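Local structure of phospholethanolamine N-methyltransferase 2 (Haemonchus contortus, 4KRI) at residues 13-16 / 17-20; 142-145 / 146-149; 378-381 / 382-385; 208-211 / 212-216; 81-84 / 85-88. The protein methylates phosphoethanolamine derivatives such as phosphomonomethylethanolamine, probably with S-adenosylmethionine as methyl donor, on the nematode route to phosphocholine. All blocks are in the same frame, centred on the assembly; numbering follows the deposited sequence.

Interaction 1. Residues 13-16 / 17-20; sequences CLHH and VIKG
H15 reaches forward to the end of its helix and donates ND1-H to K19 O at 2.8 Å. The bond is straight, 164° at the hydrogen, and the carbonyl oxygen lies close to the ring plane, so it fixes the rotation of the ring. One ring face is covered by I18 CD1. I18 CD1 also lies 3.7 Å from L14 CG. I18 reaches L14 because its CG1 stands between the backbone N and the carbonyl carbon (chi1 69°). L14 O takes two donors, V17 N at 3.0 Å and I18 N at 3.1 Å. K19, with positive phi, is where the chain leaves helix 5-18. Its long side chain bends at chi2 and chi4, and K19 NZ donates to H16 O at 2.6 Å. E284 lies farther from the same ammonium, as a weak ion pair. Around this turn L14 and I18 rest on V99 and P23, while the H16 ring meets Y283 edge-to-face. A histidine and a lysine thus tie side-chain donors to carbonyls at the helix C-terminus, where the positive charge of the K19 ammonium would probably interact favourably with the helix dipole.

Interaction 2. Residues 142-145 / 146-149; sequences NEVL and DSVY
V144 O is approached by two amides of the helix that starts just after it: S147 N at 3.2 Å and V148 N at 3.4 Å, both weak bonds. The sounder bond of this first turn comes one residue later, where Y149 N reaches L145 O at 3.0 Å, with 160° at the hydrogen. The Y149 ring meets that carbonyl obliquely, its CD2 3.1 Å from L145 O, and its CE2 lies 3.9 Å from L145 CB. CG of Y149 sits anti to its carbonyl carbon (chi1 -60°), which sends the ring back toward L145. An aromatic suits this outer side of the turn, since its carbon-rich ring can touch the leucine CB through CE2 at this exposed spot. On the inner side, V144 CG1 comes within 3.7 Å of S147 OG. The serine hydroxyl is held by D156, a small polar group meeting an acceptor on the neighbouring strand 156-166. The E143 carboxylate approaches V148 only distantly, E143 OE2 being 4.3 Å from V148 CG2, while OE1 is bonded to the backbone N of Y275. Q9 of helix 5-18 grips the bend from another side, accepting from L145 N and donating to E143 O. V144 occupies the N-cap position, yet its valine side chain has no polar atom to cap with; it packs instead on V6 and I158. The whole is a strand-to-helix junction: strand 132-143 ends and helix 145-151 begins after the single residue V144, in the N-terminal region of the protein.

Interaction 3. Residues 378-381 / 382-385; sequences EILL and EERE
Helix 373-389, an amphipathic helix of the catalytic half, carries this contact on successive turns. I379 and E383 lie side by side and point the same way: I379 CG2 meets the carboxylate, 3.3 Å from E383 OE1. CG2 is anti to the I379 backbone N, while the branch carrying CD1 leads elsewhere. The aliphatic part of E383 is used as well, its CG 3.3 Å from I379 O, and E383 N donates to that oxygen at 2.8 Å with 167° at the hydrogen. A glutamate can be buried here because both oxygens have partners: OE1 accepts from G205 N and OE2 from W410 NE1. Those two bonds tie the helix to the loop at G205 and to helix 400-418, on which L380 also packs through W410, L414 and I417. The side chain of L380 comes within about 6 Å of the bound phosphomonomethylethanolamine, so this buried face lies near the substrate pocket. On the outer face L381 and R384 meet loosely, L381 CD2 being 4.2 Å from R384 NH2. L381 also packs on L414, and the R384 chain, bent at chi3, crosses it at a slant. One water donates to L381 O at 2.8 Å and makes weak hydrogen bonds, from R384 NH2 and to E385 OE1. E378 is paired with R375.

Interaction 4. Residues 208-211 / 212-216; sequences NQNL and AILKR
Three pairs, each four residues apart, set side chains aslant of one another along helix 206-215: Q209 against I213, N210 against L214, and L211 against K215. In the first, the Q209 chain bends at chi2 (65°), turning its amide nitrogen toward the isoleucine, with Q209 NE2 3.8 Å from I213 CG1. The other end of that amide, OE1, accepts from R375 NE. I213 CG1 also lies 3.3 Å from Q209 O, so the branched residue is pressed against the preceding turn as well as against the amide. N210 uses its amide likewise: ND2 comes 3.7 Å from L214 CD1, passing by the methyl, while its hydrogen bond goes to Q239 OE1. OD1 accepts from R296 NH1, so both ends of this buried amide have partners, which holds its plane. Asparagine suits the place because its amide offers a donor for Q239 and an acceptor for R296.

This helix packs on the strands and helix of the Rossmann-like methyltransferase fold: I213 rests on F294 and T325 of the central strands, L214 on F244 of helix 235-244. The N210 side chain stands about 5 Å from the bound S-adenosylhomocysteine, near the cofactor pocket. In the outermost pair, L211 CG is 4.0 Å from K215 CE, the extended, exposed lysine crossing the leucine. K215 CG is 3.5 Å from L211 O. Underneath, the amides of A212, I213, L214 and K215 bond to the carbonyls four residues back, L214 N to N210 O at 2.9 Å.

Interaction 5. Residues 81-84 / 85-88; sequences EKLD and KFIT
E81 O receives K85 N at 3.2 Å, and the CG and CD of the lysine pass near that oxygen, K85 CD at 4.1 Å from E81 O. Both side chains are exposed, as suits charged residues on the outer face of a helix. K82 follows, its carbonyl O bonded to F86 N at 3.1 Å, while its ammonium forms a salt bridge with E75. L83 is the first residue turned to the core. Its CG is anti to the backbone N (chi1 -176°), which brings that atom to 4.0 Å from I87 CD1, the two side chains slanting across each other. CD1 of L83 has a looser approach to the F86 ring, 4.4 Å from F86 CD2, and the backbone oxygen L83 O lies at that ring's edge, near its plane. I87 N donates straight to L83 O, with 166° at the hydrogen. Helix 80-93 is amphipathic here: L83 and I87 pack on Y121 and F122 of helix 114-124, with the F86 ring turned to L73, so two helices of the N-terminal half are joined through leucine, isoleucine and aromatic rings.

D84 brings in two donors at one atom. T88 OG1 donates to D84 O at 2.7 Å and T88 N at 3.0 Å, and they arrive from opposite faces of the carbonyl plane. T88 OG1 is anti to its own carbonyl carbon (chi1 -62°), pointing the hydroxyl back up the helix; a threonine can thus satisfy its own polar group within the helix beside F125. The D84 carboxylate takes another direction, OD1 accepting from Y121 OH at the helix 114-124 interface.

Overall arrangement
Interactions 1, 2 and 5 belong to the N-terminal half, interactions 3 and 4 to the half that holds the ligands. Interactions 1 and 2 touch, C13 SG lying 4.0 Å from N142 ND2 where helix 5-18 runs beside strand 132-143; interaction 5 stands apart, its centre about 26 Å from each of theirs. On the catalytic side, interactions 3 and 4 meet at I379 CD1 and Q209 OE1, 3.5 Å apart. Interaction 4 lies by the cofactor, with the N210 side chain about 11 Å from the phosphomonomethylethanolamine, and interaction 3 lies by that substrate. Interactions 1 and 3 lie on opposite sides of the chain's centre, their centres about 46 Å apart.

Interaction 1. Residues 13-16 / 17-20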
loop_
_atom_site.group_PDB
_atom_site.type_symbol
_atom_site.label_atom_id
_atom_site.label_comp_id
_atom_site.label_asym_id
_atom_site.label_seq_id
_atom_site.Cartn_x
_atom_site.Cartn_y
_atom_site.Cartn_z
ATOM N N CYS A 13 -5.421 -10.397 -11.451
ATOM C CA CYS A 13 -5.865 -9.111 -10.911
ATOM C C CYS A 13 -7.373 -8.923 -11.062
ATOM O O CYS A 13 -8.043 -8.421 -10.146
ATOM C CB CYS A 13 -5.124 -7.956 -11.576
ATOM S SG CYS A 13 -3.375 -7.851 -11.102
ATOM N N LEU A 14 -7.908 -9.331 -12.207
ATOM C CA LEU A 14 -9.349 -9.261 -12.447
ATOM C C LEU A 14 -10.080 -10.114 -11.414
ATOM O O LEU A 14 -11.064 -9.681 -10.810
ATOM C CB LEU A 14 -9.681 -9.731 -13.876
ATOM C CG LEU A 14 -11.177 -9.843 -14.195
ATOM C CD1 LEU A 14 -11.895 -8.495 -13.980
ATOM C CD2 LEU A 14 -11.378 -10.352 -15.626
ATOM N N HIS A 15 -9.584 -11.326 -11.196
ATOM C CA HIS A 15 -10.230 -12.225 -10.236
ATOM C C HIS A 15 -10.112 -11.818 -8.764
ATOM O O HIS A 15 -10.846 -12.334 -7.926
ATOM C CB HIS A 15 -9.797 -13.671 -10.476
ATOM C CG HIS A 15 -10.434 -14.267 -11.691
ATOM N ND1 HIS A 15 -11.715 -14.779 -11.682
ATOM C CD2 HIS A 15 -9.995 -14.378 -12.971
ATOM C CE1 HIS A 15 -12.027 -15.199 -12.898
ATOM N NE2 HIS A 15 -11.000 -14.971 -13.695
ATOM N N HIS A 16 -9.230 -10.875 -8.442
ATOM C CA HIS A 16 -9.235 -10.311 -7.089
ATOM C C HIS A 16 -10.567 -9.633 -6.796
ATOM O O HIS A 16 -11.041 -9.627 -5.649
ATOM C CB HIS A 16 -8.114 -9.296 -6.902
ATOM C CG HIS A 16 -6.749 -9.900 -6.926
ATOM N ND1 HIS A 16 -5.619 -9.175 -7.240
ATOM C CD2 HIS A 16 -6.330 -11.165 -6.678
ATOM C CE1 HIS A 16 -4.564 -9.969 -7.184
ATOM N NE2 HIS A 16 -4.965 -11.179 -6.842
ATOM N N VAL A 17 -11.147 -9.032 -7.834
ATOM C CA VAL A 17 -12.404 -8.312 -7.708
ATOM C C VAL A 17 -13.605 -9.207 -7.980
ATOM O O VAL A 17 -14.562 -9.212 -7.200
ATOM C CB VAL A 17 -12.468 -7.111 -8.665
ATOM C CG1 VAL A 17 -13.748 -6.323 -8.437
ATOM C CG2 VAL A 17 -11.268 -6.229 -8.466
ATOM N N ILE A 18 -13.571 -9.968 -9.069
ATOM C CA ILE A 18 -14.751 -10.750 -9.450
ATOM C C ILE A 18 -14.773 -12.172 -8.877
ATOM O O ILE A 18 -15.760 -12.895 -9.038
ATOM C CB ILE A 18 -15.000 -10.761 -10.980
ATOM C CG1 ILE A 18 -13.920 -11.568 -11.698
ATOM C CG2 ILE A 18 -15.048 -9.335 -11.515
ATOM C CD1 ILE A 18 -14.204 -11.786 -13.192
ATOM N N LYS A 19 -13.693 -12.555 -8.202
ATOM C CA LYS A 19 -13.659 -13.820 -7.466
ATOM C C LYS A 19 -13.844 -15.041 -8.376
ATOM O O LYS A 19 -13.072 -15.243 -9.309
ATOM C CB LYS A 19 -14.700 -13.814 -6.339
ATOM C CG LYS A 19 -14.557 -12.637 -5.381
ATOM C CD LYS A 19 -13.475 -12.894 -4.354
ATOM C CE LYS A 19 -13.408 -11.773 -3.321
ATOM N NZ LYS A 19 -12.606 -10.614 -3.802
ATOM N N GLY A 20 -14.858 -15.855 -8.096
ATOM C CA GLY A 20 -15.062 -17.074 -8.868
ATOM C C GLY A 20 -15.850 -16.877 -10.152
ATOM O O GLY A 20 -16.040 -17.829 -10.909
#

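Interaction 2. Residues 142-145 / 146-149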
loop_
_atom_site.group_PDB
_atom_site.type_symbol
_atom_site.label_atom_id
_atom_site.label_comp_id
_atom_site.label_asym_id
_atom_site.label_seq_id
_atom_site.Cartn_x
_atom_site.Cartn_y
_atom_site.Cartn_z
ATOM N N ASN A 142 -0.513 -2.920 -8.720
ATOM C CA ASN A 142 0.479 -3.968 -8.553
ATOM C C ASN A 142 1.622 -3.788 -9.526
ATOM O O ASN A 142 1.497 -3.078 -10.528
ATOM C CB ASN A 142 -0.135 -5.346 -8.803
ATOM C CG ASN A 142 -1.038 -5.794 -7.677
ATOM O OD1 ASN A 142 -0.564 -6.237 -6.620
ATOM N ND2 ASN A 142 -2.351 -5.726 -7.909
ATOM N N GLU A 143 2.736 -4.443 -9.234
ATOM C CA GLU A 143 3.822 -4.534 -10.208
ATOM C C GLU A 143 3.639 -5.767 -11.069
ATOM O O GLU A 143 3.212 -6.817 -10.571
ATOM C CB GLU A 143 5.175 -4.657 -9.501
ATOM C CG GLU A 143 5.542 -3.475 -8.623
ATOM C CD GLU A 143 6.855 -3.712 -7.894
ATOM O OE1 GLU A 143 6.872 -4.581 -7.007
ATOM O OE2 GLU A 143 7.885 -3.072 -8.224
ATOM N N VAL A 144 3.989 -5.648 -12.351
ATOM C CA VAL A 144 4.080 -6.813 -13.217
ATOM C C VAL A 144 5.291 -7.631 -12.779
ATOM O O VAL A 144 6.428 -7.160 -12.859
ATOM C CB VAL A 144 4.268 -6.412 -14.695
ATOM C CG1 VAL A 144 4.371 -7.664 -15.579
ATOM C CG2 VAL A 144 3.112 -5.548 -15.135
ATOM N N LEU A 145 5.059 -8.843 -12.291
ATOM C CA LEU A 145 6.142 -9.596 -11.649
ATOM C C LEU A 145 7.150 -10.134 -12.664
ATOM O O LEU A 145 8.350 -10.231 -12.371
ATOM C CB LEU A 145 5.574 -10.715 -10.757
ATOM C CG LEU A 145 4.817 -10.165 -9.548
ATOM C CD1 LEU A 145 4.113 -11.280 -8.792
ATOM C CD2 LEU A 145 5.763 -9.418 -8.626
ATOM N N ASP A 146 6.677 -10.460 -13.861
ATOM C CA ASP A 146 7.569 -10.906 -14.913
ATOM C C ASP A 146 8.636 -9.848 -15.128
ATOM O O ASP A 146 9.802 -10.159 -15.370
ATOM C CB ASP A 146 6.775 -11.111 -16.199
ATOM C CG ASP A 146 7.572 -11.779 -17.268
ATOM O OD1 ASP A 146 7.711 -13.025 -17.211
ATOM O OD2 ASP A 146 8.057 -11.062 -18.177
ATOM N N SER A 147 8.238 -8.590 -15.037
ATOM C CA SER A 147 9.174 -7.513 -15.343
ATOM C C SER A 147 10.222 -7.370 -14.246
ATOM O O SER A 147 11.371 -7.041 -14.525
ATOM C CB SER A 147 8.415 -6.200 -15.551
ATOM O OG SER A 147 7.589 -6.318 -16.695
ATOM N N VAL A 148 9.831 -7.637 -13.001
ATOM C CA VAL A 148 10.802 -7.621 -11.914
ATOM C C VAL A 148 11.834 -8.725 -12.094
ATOM O O VAL A 148 13.053 -8.494 -12.001
ATOM C CB VAL A 148 10.107 -7.816 -10.545
ATOM C CG1 VAL A 148 11.166 -7.945 -9.446
ATOM C CG2 VAL A 148 9.170 -6.634 -10.244
ATOM N N TYR A 149 11.356 -9.934 -12.366
ATOM C CA TYR A 149 12.226 -11.104 -12.323
ATOM C C TYR A 149 13.060 -11.333 -13.580
ATOM O O TYR A 149 14.098 -11.973 -13.500
ATOM C CB TYR A 149 11.411 -12.362 -12.004
ATOM C CG TYR A 149 10.714 -12.253 -10.665
ATOM C CD1 TYR A 149 11.405 -11.862 -9.530
ATOM C CD2 TYR A 149 9.366 -12.548 -10.545
ATOM C CE1 TYR A 149 10.761 -11.764 -8.303
ATOM C CE2 TYR A 149 8.717 -12.449 -9.329
ATOM C CZ TYR A 149 9.419 -12.064 -8.210
ATOM O OH TYR A 149 8.764 -11.972 -6.985
#

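Interaction 3. Residues 378-381 / 382-385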
loop_
_atom_site.group_PDB
_atom_site.type_symbol
_atom_site.label_atom_id
_atom_site.label_comp_id
_atom_site.label_asym_id
_atom_site.label_seq_id
_atom_site.Cartn_x
_atom_site.Cartn_y
_atom_site.Cartn_z
ATOM N N GLU A 378 12.996 6.525 25.299
ATOM C CA GLU A 378 14.426 6.651 25.000
ATOM C C GLU A 378 14.648 7.092 23.553
ATOM O O GLU A 378 15.486 7.952 23.279
ATOM C CB GLU A 378 15.161 5.321 25.222
ATOM C CG GLU A 378 15.019 4.690 26.598
ATOM C CD GLU A 378 15.728 3.336 26.690
ATOM O OE1 GLU A 378 15.837 2.787 27.810
ATOM O OE2 GLU A 378 16.180 2.825 25.637
ATOM N N ILE A 379 13.897 6.487 22.639
ATOM C CA ILE A 379 14.009 6.801 21.221
ATOM C C ILE A 379 13.634 8.260 20.943
ATOM O O ILE A 379 14.336 8.958 20.203
ATOM C CB ILE A 379 13.145 5.844 20.360
ATOM C CG1 ILE A 379 13.748 4.433 20.368
ATOM C CG2 ILE A 379 13.054 6.356 18.937
ATOM C CD1 ILE A 379 12.816 3.333 19.869
ATOM N N LEU A 380 12.546 8.729 21.551
ATOM C CA LEU A 380 12.107 10.108 21.338
ATOM C C LEU A 380 13.173 11.088 21.807
ATOM O O LEU A 380 13.442 12.095 21.142
ATOM C CB LEU A 380 10.786 10.381 22.061
ATOM C CG LEU A 380 9.522 9.708 21.513
ATOM C CD1 LEU A 380 8.391 9.838 22.519
ATOM C CD2 LEU A 380 9.115 10.329 20.194
ATOM N N LEU A 381 13.795 10.782 22.941
ATOM C CA LEU A 381 14.847 11.644 23.491
ATOM C C LEU A 381 16.088 11.706 22.598
ATOM O O LEU A 381 16.664 12.779 22.396
ATOM C CB LEU A 381 15.257 11.174 24.889
ATOM C CG LEU A 381 14.202 11.366 25.978
ATOM C CD1 LEU A 381 14.624 10.701 27.281
ATOM C CD2 LEU A 381 13.956 12.846 26.192
ATOM N N GLU A 382 16.504 10.546 22.096
ATOM C CA GLU A 382 17.667 10.444 21.219
ATOM C C GLU A 382 17.381 11.153 19.908
ATOM O O GLU A 382 18.185 11.955 19.427
ATOM C CB GLU A 382 17.989 8.970 20.957
ATOM C CG GLU A 382 19.157 8.726 20.008
ATOM C CD GLU A 382 19.627 7.278 20.020
ATOM O OE1 GLU A 382 18.968 6.439 20.676
ATOM O OE2 GLU A 382 20.660 6.981 19.377
ATOM N N GLU A 383 16.229 10.840 19.326
ATOM C CA GLU A 383 15.817 11.459 18.077
ATOM C C GLU A 383 15.798 12.981 18.207
ATOM O O GLU A 383 16.316 13.688 17.341
ATOM C CB GLU A 383 14.460 10.896 17.623
ATOM C CG GLU A 383 14.582 9.500 16.993
ATOM C CD GLU A 383 13.242 8.846 16.672
ATOM O OE1 GLU A 383 13.245 7.805 15.981
ATOM O OE2 GLU A 383 12.191 9.349 17.126
ATOM N N ARG A 384 15.246 13.490 19.305
ATOM C CA ARG A 384 15.140 14.938 19.466
ATOM C C ARG A 384 16.484 15.640 19.637
ATOM O O ARG A 384 16.667 16.756 19.143
ATOM C CB ARG A 384 14.199 15.332 20.607
ATOM C CG ARG A 384 13.846 16.816 20.569
ATOM C CD ARG A 384 13.082 17.237 21.787
ATOM N NE ARG A 384 13.853 16.976 22.995
ATOM C CZ ARG A 384 13.402 17.191 24.223
ATOM N NH1 ARG A 384 12.182 17.680 24.401
ATOM N NH2 ARG A 384 14.169 16.924 25.271
ATOM N N GLU A 385 17.427 15.007 20.326
ATOM C CA GLU A 385 18.736 15.637 20.462
ATOM C C GLU A 385 19.373 15.726 19.079
ATOM O O GLU A 385 20.147 16.635 18.802
ATOM C CB GLU A 385 19.637 14.879 21.437
ATOM C CG GLU A 385 20.809 15.712 21.960
ATOM C CD GLU A 385 20.363 16.947 22.743
ATOM O OE1 GLU A 385 19.250 16.930 23.321
ATOM O OE2 GLU A 385 21.126 17.937 22.781
HETATM O O HOH W 1 16.715 14.928 24.255
#

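Interaction 4. Residues 208-211 / 212-216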
loop_
_atom_site.group_PDB
_atom_site.type_symbol
_atom_site.label_atom_id
_atom_site.label_comp_id
_atom_site.label_asym_id
_atom_site.label_seq_id
_atom_site.Cartn_x
_atom_site.Cartn_y
_atom_site.Cartn_z
ATOM N N ASN A 208 18.501 0.441 13.306
ATOM C CA ASN A 208 18.883 -0.379 14.447
ATOM C C ASN A 208 17.672 -0.894 15.213
ATOM O O ASN A 208 17.670 -2.027 15.698
ATOM C CB ASN A 208 19.793 0.395 15.400
ATOM C CG ASN A 208 21.174 0.614 14.833
ATOM O OD1 ASN A 208 21.636 -0.157 13.990
ATOM N ND2 ASN A 208 21.852 1.655 15.306
ATOM N N GLN A 209 16.642 -0.067 15.340
ATOM C CA GLN A 209 15.484 -0.494 16.115
ATOM C C GLN A 209 14.685 -1.519 15.336
ATOM O O GLN A 209 14.213 -2.504 15.902
ATOM C CB GLN A 209 14.586 0.680 16.498
ATOM C CG GLN A 209 13.399 0.276 17.368
ATOM C CD GLN A 209 13.815 -0.254 18.741
ATOM O OE1 GLN A 209 14.659 0.334 19.414
ATOM N NE2 GLN A 209 13.210 -1.365 19.164
ATOM N N ASN A 210 14.524 -1.292 14.042
ATOM C CA ASN A 210 13.791 -2.264 13.246
ATOM C C ASN A 210 14.471 -3.629 13.246
ATOM O O ASN A 210 13.802 -4.665 13.232
ATOM C CB ASN A 210 13.555 -1.771 11.824
ATOM C CG ASN A 210 12.433 -2.516 11.153
ATOM O OD1 ASN A 210 11.269 -2.370 11.541
ATOM N ND2 ASN A 210 12.769 -3.348 10.175
ATOM N N LEU A 211 15.798 -3.644 13.290
ATOM C CA LEU A 211 16.503 -4.922 13.316
ATOM C C LEU A 211 16.224 -5.657 14.623
ATOM O O LEU A 211 16.040 -6.874 14.640
ATOM C CB LEU A 211 18.010 -4.724 13.139
ATOM C CG LEU A 211 18.843 -6.003 13.092
ATOM C CD1 LEU A 211 18.485 -6.815 11.849
ATOM C CD2 LEU A 211 20.326 -5.678 13.107
ATOM N N ALA A 212 16.193 -4.912 15.721
ATOM C CA ALA A 212 15.909 -5.499 17.026
ATOM C C ALA A 212 14.499 -6.095 17.043
ATOM O O ALA A 212 14.284 -7.169 17.596
ATOM C CB ALA A 212 16.078 -4.454 18.124
ATOM N N ILE A 213 13.548 -5.404 16.416
ATOM C CA ILE A 213 12.175 -5.905 16.334
ATOM C C ILE A 213 12.084 -7.163 15.466
ATOM O O ILE A 213 11.425 -8.136 15.843
ATOM C CB ILE A 213 11.225 -4.813 15.811
ATOM C CG1 ILE A 213 11.246 -3.638 16.787
ATOM C CG2 ILE A 213 9.807 -5.337 15.640
ATOM C CD1 ILE A 213 10.266 -2.580 16.471
ATOM N N LEU A 214 12.755 -7.162 14.317
ATOM C CA LEU A 214 12.729 -8.331 13.433
ATOM C C LEU A 214 13.245 -9.588 14.120
ATOM O O LEU A 214 12.759 -10.693 13.867
ATOM C CB LEU A 214 13.561 -8.082 12.177
ATOM C CG LEU A 214 12.886 -7.175 11.156
ATOM C CD1 LEU A 214 13.831 -6.916 9.974
ATOM C CD2 LEU A 214 11.578 -7.799 10.677
ATOM N N LYS A 215 14.228 -9.423 14.990
ATOM C CA LYS A 215 14.788 -10.562 15.702
ATOM C C LYS A 215 13.791 -11.217 16.657
ATOM O O LYS A 215 13.946 -12.378 17.019
ATOM C CB LYS A 215 16.060 -10.147 16.452
ATOM C CG LYS A 215 17.268 -10.019 15.517
ATOM C CD LYS A 215 18.499 -9.483 16.249
ATOM C CE LYS A 215 19.657 -9.261 15.275
ATOM N NZ LYS A 215 20.849 -8.658 15.946
ATOM N N ARG A 216 12.765 -10.478 17.053
ATOM C CA ARG A 216 11.771 -11.029 17.969
ATOM C C ARG A 216 10.791 -11.989 17.293
ATOM O O ARG A 216 9.935 -12.584 17.957
ATOM C CB ARG A 216 11.063 -9.901 18.712
ATOM C CG ARG A 216 12.064 -9.063 19.491
ATOM C CD ARG A 216 11.409 -8.076 20.387
ATOM N NE ARG A 216 10.521 -8.722 21.346
ATOM C CZ ARG A 216 9.946 -8.076 22.354
ATOM N NH1 ARG A 216 10.189 -6.787 22.522
ATOM N NH2 ARG A 216 9.141 -8.715 23.187
#

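Interaction 5. Residues 81-84 / 85-88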
loop_
_atom_site.group_PDB
_atom_site.type_symbol
_atom_site.label_atom_id
_atom_site.label_comp_id
_atom_site.label_asym_id
_atom_site.label_seq_id
_atom_site.Cartn_x
_atom_site.Cartn_y
_atom_site.Cartn_z
ATOM N N GLU A 81 -5.211 15.661 -22.345
ATOM C CA GLU A 81 -6.396 15.688 -23.200
ATOM C C GLU A 81 -6.661 14.314 -23.811
ATOM O O GLU A 81 -7.807 13.863 -23.854
ATOM C CB GLU A 81 -6.280 16.770 -24.282
ATOM C CG GLU A 81 -6.922 18.098 -23.885
ATOM C CD GLU A 81 -6.407 19.278 -24.695
ATOM O OE1 GLU A 81 -6.491 20.421 -24.194
ATOM O OE2 GLU A 81 -5.921 19.065 -25.829
ATOM N N LYS A 82 -5.603 13.649 -24.272
ATOM C CA LYS A 82 -5.729 12.273 -24.750
ATOM C C LYS A 82 -6.095 11.316 -23.622
ATOM O O LYS A 82 -6.892 10.398 -23.820
ATOM C CB LYS A 82 -4.446 11.795 -25.429
ATOM C CG LYS A 82 -4.128 12.513 -26.736
ATOM C CD LYS A 82 -2.980 11.836 -27.457
ATOM C CE LYS A 82 -2.549 12.644 -28.674
ATOM N NZ LYS A 82 -1.178 12.260 -29.121
ATOM N N LEU A 83 -5.507 11.519 -22.445
ATOM C CA LEU A 83 -5.824 10.678 -21.290
ATOM C C LEU A 83 -7.294 10.847 -20.906
ATOM O O LEU A 83 -7.971 9.873 -20.587
ATOM C CB LEU A 83 -4.906 10.996 -20.103
ATOM C CG LEU A 83 -5.056 10.119 -18.852
ATOM C CD1 LEU A 83 -4.747 8.670 -19.159
ATOM C CD2 LEU A 83 -4.167 10.608 -17.729
ATOM N N ASP A 84 -7.794 12.076 -20.968
ATOM C CA ASP A 84 -9.199 12.325 -20.641
ATOM C C ASP A 84 -10.141 11.609 -21.612
ATOM O O ASP A 84 -11.181 11.083 -21.207
ATOM C CB ASP A 84 -9.504 13.823 -20.659
ATOM C CG ASP A 84 -8.878 14.565 -19.502
ATOM O OD1 ASP A 84 -8.514 13.928 -18.490
ATOM O OD2 ASP A 84 -8.764 15.803 -19.605
ATOM N N LYS A 85 -9.790 11.609 -22.893
ATOM C CA LYS A 85 -10.573 10.876 -23.884
ATOM C C LYS A 85 -10.612 9.385 -23.565
ATOM O O LYS A 85 -11.660 8.750 -23.682
ATOM C CB LYS A 85 -10.049 11.119 -25.305
ATOM C CG LYS A 85 -10.784 12.228 -26.018
ATOM C CD LYS A 85 -9.965 12.802 -27.157
ATOM C CE LYS A 85 -10.707 13.954 -27.817
ATOM N NZ LYS A 85 -12.029 13.505 -28.352
ATOM N N PHE A 86 -9.477 8.834 -23.148
ATOM C CA PHE A 86 -9.420 7.415 -22.813
ATOM C C PHE A 86 -10.253 7.089 -21.586
ATOM O O PHE A 86 -11.002 6.119 -21.588
ATOM C CB PHE A 86 -7.987 6.935 -22.569
ATOM C CG PHE A 86 -7.924 5.641 -21.808
ATOM C CD1 PHE A 86 -8.218 4.439 -22.435
ATOM C CD2 PHE A 86 -7.607 5.626 -20.459
ATOM C CE1 PHE A 86 -8.184 3.240 -21.730
ATOM C CE2 PHE A 86 -7.574 4.434 -19.750
ATOM C CZ PHE A 86 -7.855 3.238 -20.392
ATOM N N ILE A 87 -10.105 7.872 -20.523
ATOM C CA ILE A 87 -10.844 7.566 -19.295
ATOM C C ILE A 87 -12.335 7.653 -19.565
ATOM O O ILE A 87 -13.114 6.826 -19.085
ATOM C CB ILE A 87 -10.471 8.503 -18.147
ATOM C CG1 ILE A 87 -8.974 8.392 -17.863
ATOM C CG2 ILE A 87 -11.267 8.150 -16.899
ATOM C CD1 ILE A 87 -8.455 9.420 -16.869
ATOM N N THR A 88 -12.717 8.656 -20.347
ATOM C CA THR A 88 -14.102 8.827 -20.758
ATOM C C THR A 88 -14.598 7.604 -21.518
ATOM O O THR A 88 -15.657 7.061 -21.202
ATOM C CB THR A 88 -14.264 10.081 -21.627
ATOM O OG1 THR A 88 -13.903 11.228 -20.851
ATOM C CG2 THR A 88 -15.704 10.227 -22.096
#